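Local atomic coordinates of intracellular serine protease (Bacillus licheniformis, PDB entry 4ZOQ), a protein that probably acts as a subtilisin-like serine endopeptidase, cleaving peptide bonds in the processing of lanthipeptides. Residues A10-D14 against V246-Y250; F25-T30 against M93-I97. All coordinates share one frame; numbering follows the deposited sequence.

Contact 1: residues A10-D14 against V246-Y250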
loop_
_atom_site.group_PDB
_atom_site.type_symbol
_atom_site.label_atom_id
_atom_site.label_comp_id
_atom_site.label_asym_id
_atom_site.label_seq_id
_atom_site.Cartn_x
_atom_site.Cartn_y
_atom_site.Cartn_z
ATOM N N ALA B 10 21.037 -1.626 2.471
ATOM C CA ALA B 10 21.211 -0.206 2.224
ATOM C C ALA B 10 21.090 0.583 3.529
ATOM O O ALA B 10 21.730 1.632 3.691
ATOM C CB ALA B 10 20.203 0.280 1.188
ATOM N N TRP B 11 20.315 0.052 4.477
ATOM C CA TRP B 11 20.109 0.740 5.743
ATOM C C TRP B 11 21.421 0.841 6.491
ATOM O O TRP B 11 22.243 -0.070 6.451
ATOM C CB TRP B 11 19.086 0.016 6.616
ATOM C CG TRP B 11 17.715 -0.122 6.027
ATOM C CD1 TRP B 11 17.256 0.438 4.889
ATOM C CD2 TRP B 11 16.621 -0.867 6.584
ATOM N NE1 TRP B 11 15.951 0.073 4.676
ATOM C CE2 TRP B 11 15.538 -0.723 5.707
ATOM C CE3 TRP B 11 16.462 -1.653 7.727
ATOM C CZ2 TRP B 11 14.305 -1.340 5.943
ATOM C CZ3 TRP B 11 15.235 -2.247 7.964
ATOM C CH2 TRP B 11 14.175 -2.090 7.076
ATOM N N GLY B 12 21.599 1.947 7.203
ATOM C CA GLY B 12 22.799 2.170 7.981
ATOM C C GLY B 12 22.877 1.250 9.180
ATOM O O GLY B 12 23.982 0.897 9.596
ATOM N N LEU B 13 21.724 0.916 9.775
ATOM C CA LEU B 13 21.673 -0.051 10.886
ATOM C C LEU B 13 22.556 0.403 12.065
ATOM O O LEU B 13 22.939 -0.403 12.923
ATOM C CB LEU B 13 22.088 -1.456 10.410
ATOM C CG LEU B 13 21.272 -2.183 9.320
ATOM C CD1 LEU B 13 21.931 -3.472 8.969
ATOM C CD2 LEU B 13 19.849 -2.489 9.796
ATOM N N ASP B 14 22.872 1.699 12.089
ATOM C CA ASP B 14 23.785 2.291 13.069
ATOM C C ASP B 14 25.138 1.557 13.149
ATOM O O ASP B 14 25.813 1.586 14.182
ATOM C CB ASP B 14 23.107 2.308 14.443
ATOM C CG ASP B 14 23.727 3.307 15.390
ATOM O OD1 ASP B 14 24.519 4.165 14.932
ATOM O OD2 ASP B 14 23.405 3.246 16.599
ATOM N N VAL B 246 10.420 -9.323 11.153
ATOM C CA VAL B 246 11.193 -8.608 10.151
ATOM C C VAL B 246 11.566 -7.222 10.656
ATOM O O VAL B 246 10.792 -6.588 11.385
ATOM C CB VAL B 246 10.433 -8.509 8.783
ATOM C CG1 VAL B 246 10.211 -9.909 8.225
ATOM C CG2 VAL B 246 9.100 -7.736 8.885
ATOM N N LEU B 247 12.761 -6.754 10.301
ATOM C CA LEU B 247 13.157 -5.411 10.705
ATOM C C LEU B 247 12.431 -4.361 9.853
ATOM O O LEU B 247 12.216 -4.549 8.658
ATOM C CB LEU B 247 14.677 -5.222 10.615
ATOM C CG LEU B 247 15.233 -4.091 11.499
ATOM C CD1 LEU B 247 15.016 -4.442 12.955
ATOM C CD2 LEU B 247 16.702 -3.812 11.244
ATOM N N THR B 248 12.082 -3.250 10.486
ATOM C CA THR B 248 11.470 -2.099 9.822
ATOM C C THR B 248 12.208 -0.809 10.181
ATOM O O THR B 248 12.773 -0.658 11.284
ATOM C CB THR B 248 9.996 -1.928 10.250
ATOM O OG1 THR B 248 9.924 -1.721 11.679
ATOM C CG2 THR B 248 9.189 -3.146 9.903
ATOM N N THR B 249 12.165 0.148 9.274
ATOM C CA THR B 249 12.560 1.498 9.636
ATOM C C THR B 249 11.409 2.080 10.429
ATOM O O THR B 249 10.240 1.949 10.063
ATOM C CB THR B 249 12.898 2.363 8.423
ATOM O OG1 THR B 249 11.877 2.194 7.439
ATOM C CG2 THR B 249 14.218 1.939 7.804
ATOM N N TYR B 250 11.761 2.717 11.535
ATOM C CA TYR B 250 10.787 3.244 12.477
ATOM C C TYR B 250 11.204 4.695 12.745
ATOM O O TYR B 250 12.409 4.997 12.675
ATOM C CB TYR B 250 10.771 2.380 13.737
ATOM C CG TYR B 250 9.511 2.491 14.568
ATOM C CD1 TYR B 250 8.277 2.057 14.068
ATOM C CD2 TYR B 250 9.565 2.971 15.875
ATOM C CE1 TYR B 250 7.124 2.146 14.829
ATOM C CE2 TYR B 250 8.423 3.056 16.650
ATOM C CZ TYR B 250 7.207 2.638 16.121
ATOM O OH TYR B 250 6.087 2.725 16.892
#

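Contact 2: residues F25-T30 against M93-I97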
loop_
_atom_site.group_PDB
_atom_site.type_symbol
_atom_site.label_atom_id
_atom_site.label_comp_id
_atom_site.label_asym_id
_atom_site.label_seq_id
_atom_site.Cartn_x
_atom_site.Cartn_y
_atom_site.Cartn_z
ATOM N N PHE B 25 14.634 -11.342 5.373
ATOM C CA PHE B 25 13.685 -11.149 4.265
ATOM C C PHE B 25 14.329 -10.314 3.133
ATOM O O PHE B 25 14.091 -10.571 1.952
ATOM C CB PHE B 25 12.372 -10.495 4.742
ATOM C CG PHE B 25 12.504 -9.027 5.077
ATOM C CD1 PHE B 25 12.914 -8.622 6.337
ATOM C CD2 PHE B 25 12.262 -8.053 4.107
ATOM C CE1 PHE B 25 13.070 -7.271 6.625
ATOM C CE2 PHE B 25 12.416 -6.707 4.394
ATOM C CZ PHE B 25 12.826 -6.319 5.644
ATOM N N ALA B 26 15.141 -9.322 3.490
ATOM C CA ALA B 26 15.748 -8.443 2.471
ATOM C C ALA B 26 16.858 -9.182 1.730
ATOM O O ALA B 26 16.958 -9.092 0.504
ATOM C CB ALA B 26 16.281 -7.152 3.094
ATOM N N ALA B 27 17.656 -9.946 2.474
ATOM C CA ALA B 27 18.697 -10.782 1.872
ATOM C C ALA B 27 18.064 -11.799 0.921
ATOM O O ALA B 27 18.609 -12.074 -0.144
ATOM C CB ALA B 27 19.528 -11.489 2.940
ATOM N N LYS B 28 16.908 -12.341 1.305
ATOM C CA LYS B 28 16.199 -13.271 0.435
ATOM C C LYS B 28 15.752 -12.590 -0.861
ATOM O O LYS B 28 16.066 -13.044 -1.951
ATOM C CB LYS B 28 15.005 -13.870 1.173
ATOM C CG LYS B 28 14.303 -14.930 0.398
ATOM C CD LYS B 28 13.134 -15.564 1.149
ATOM C CE LYS B 28 12.649 -16.815 0.383
ATOM N NZ LYS B 28 13.382 -18.057 0.782
ATOM N N GLN B 29 15.092 -11.449 -0.723
ATOM C CA GLN B 29 14.587 -10.692 -1.854
ATOM C C GLN B 29 15.675 -10.279 -2.870
ATOM O O GLN B 29 15.504 -10.451 -4.089
ATOM C CB GLN B 29 13.870 -9.447 -1.335
ATOM C CG GLN B 29 12.470 -9.672 -0.755
ATOM C CD GLN B 29 11.393 -9.792 -1.845
ATOM O OE1 GLN B 29 11.703 -9.958 -3.034
ATOM N NE2 GLN B 29 10.130 -9.638 -1.452
ATOM N N THR B 30 16.799 -9.776 -2.353
ATOM C CA THR B 30 17.840 -9.135 -3.153
ATOM C C THR B 30 19.045 -10.043 -3.447
ATOM O O THR B 30 20.070 -9.559 -3.941
ATOM C CB THR B 30 18.378 -7.856 -2.450
ATOM O OG1 THR B 30 18.955 -8.221 -1.189
ATOM C CG2 THR B 30 17.265 -6.832 -2.219
ATOM N N MET B 93 10.243 -0.877 3.552
ATOM C CA MET B 93 10.230 -2.108 2.786
ATOM C C MET B 93 10.389 -1.817 1.299
ATOM O O MET B 93 11.017 -2.605 0.580
ATOM C CB MET B 93 8.969 -2.916 3.036
ATOM C CG MET B 93 8.793 -3.345 4.467
ATOM S SD MET B 93 10.306 -3.922 5.216
ATOM C CE MET B 93 9.656 -5.202 6.330
ATOM N N ILE B 94 9.847 -0.696 0.825
ATOM C CA ILE B 94 10.118 -0.286 -0.538
ATOM C C ILE B 94 11.601 0.015 -0.672
ATOM O O ILE B 94 12.254 -0.386 -1.641
ATOM C CB ILE B 94 9.363 0.996 -0.946
ATOM C CG1 ILE B 94 7.852 0.805 -0.976
ATOM C CG2 ILE B 94 9.885 1.530 -2.289
ATOM C CD1 ILE B 94 7.140 2.112 -0.763
ATOM N N ASN B 95 12.123 0.767 0.298
ATOM C CA ASN B 95 13.502 1.237 0.210
ATOM C C ASN B 95 14.571 0.137 0.242
ATOM O O ASN B 95 15.528 0.187 -0.524
ATOM C CB ASN B 95 13.787 2.228 1.330
ATOM C CG ASN B 95 15.177 2.794 1.245
ATOM O OD1 ASN B 95 15.500 3.525 0.314
ATOM N ND2 ASN B 95 16.025 2.421 2.187
ATOM N N ILE B 96 14.412 -0.854 1.121
ATOM C CA ILE B 96 15.452 -1.866 1.300
ATOM C C ILE B 96 15.646 -2.687 0.013
ATOM O O ILE B 96 16.756 -3.116 -0.276
ATOM C CB ILE B 96 15.153 -2.793 2.507
ATOM C CG1 ILE B 96 16.401 -3.566 2.897
ATOM C CG2 ILE B 96 13.967 -3.720 2.261
ATOM C CD1 ILE B 96 17.557 -2.705 3.384
ATOM N N ILE B 97 14.585 -2.820 -0.788
ATOM C CA ILE B 97 14.651 -3.506 -2.078
ATOM C C ILE B 97 15.081 -2.579 -3.230
ATOM O O ILE B 97 15.904 -2.959 -4.085
ATOM C CB ILE B 97 13.260 -4.136 -2.422
ATOM C CG1 ILE B 97 13.072 -5.412 -1.599
ATOM C CG2 ILE B 97 13.156 -4.454 -3.898
ATOM C CD1 ILE B 97 11.681 -5.791 -1.375
#

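Contact 1: residues A10-D14 against V246-Y250
Trp-11 and Thr-249 meet in a CH-pi contact, one methyl group set over one face of an indole. Followed outward, the Trp-11 side chain leaves CB with CG anti to its own carbonyl carbon (chi1 -60°), which carries the indole toward strand 246-249. On the way, Trp-11 CD2 and NE1 lie 3.9 and 4.0 Å from Thr-249 CG2, and Trp-11 CE2 comes closest to that methyl, at 3.6 Å. Thr-249 CG2 lies 3.8 Å from the centroid of the six-membered ring of Trp-11, only 15° off the ring normal. Farther out, Trp-11 CZ3 packs 3.9 Å from Leu-247 CD2, the two side chains running in opposing senses. At the far rim, Trp-11 CH2 stands 3.5 Å from Leu-247 O, which lies near the ring plane at the edge. Leu-13 adds a second apolar touch, its CD2 3.7 Å from CD2 of Leu-247. The gap left beneath the Thr-249 methyl by an alanine here would probably leave Leu-247, too, with little more than Leu-13 to pack on from this loop. Thr-249 OG1 is hydrogen-bonded to Thr-88 O of helix 86-97. The N-terminal loop is thus laid against strand 246-249, which pairs antiparallel with strand 269-272, while the indole also touches Asn-95 and Ile-96 of helix 86-97.

Contact 2: residues F25-T30 against M93-I97
Ala-26 O is gripped twice within helix 25-30, by Thr-30 N in the ordinary helical bond and by Thr-30 OG1 at 2.8 Å. The hydroxyl comes from above the carbonyl plane, 38° out of it; this bond, with a further one between OG1 and Tyr-33 N, probably helps fix the rotation that sends Thr-30 CG2 toward helix 93-97, 4.2 Å from Ile-96 O. No hydrogen bond crosses the interface, which is mainly apolar. Ala-26 CB meets Ile-96 CG1 at 3.6 Å, the small residue admitting the branched one. Phe-25, with CG between its backbone N and carbonyl carbon (chi1 73°), directs its ring at Met-93, whose bent chain crosses it at about a right angle. Met-93 SD lies 4.4 Å from the Phe-25 ring centroid, an oblique Met-aromatic contact. Ile-97 CD1 rests 4.0 Å from Gln-29 CG, slanting across a side chain whose OE1 and NE2 are hydrogen-bonded to Ala-333 N and Gln-281 OE1. Helix 24-30 thus packs on the far end of helix 86-97, which begins at His-86, a predicted charge-relay residue. Helix 275-297 adjoins both segments through Gln-281, and strand 246-249 touches Phe-25 and Met-93 through Val-246.

Both contacts are buried, and they share a principle: an element from early in the chain packs on one from later in it, mainly through apolar side chains. Contact 2 lies nearer the centre of the chain, its own centre about 11 Å away against about 15 Å for contact 1. Contact 1 lays a loop on a strand through an indole face; contact 2 packs two helices with branched aliphatic, aromatic and sulfur groups. Neither has a hydrogen bond across it. They touch directly, Trp-11 NE1 lying 3.5 Å from Ile-96 CD1, and Val-246 meeting Phe-25. The side chains of Thr-248 (contact 1) and Met-93 (contact 2) each lie about 8 Å from that of Ser-276, the predicted charge-relay serine.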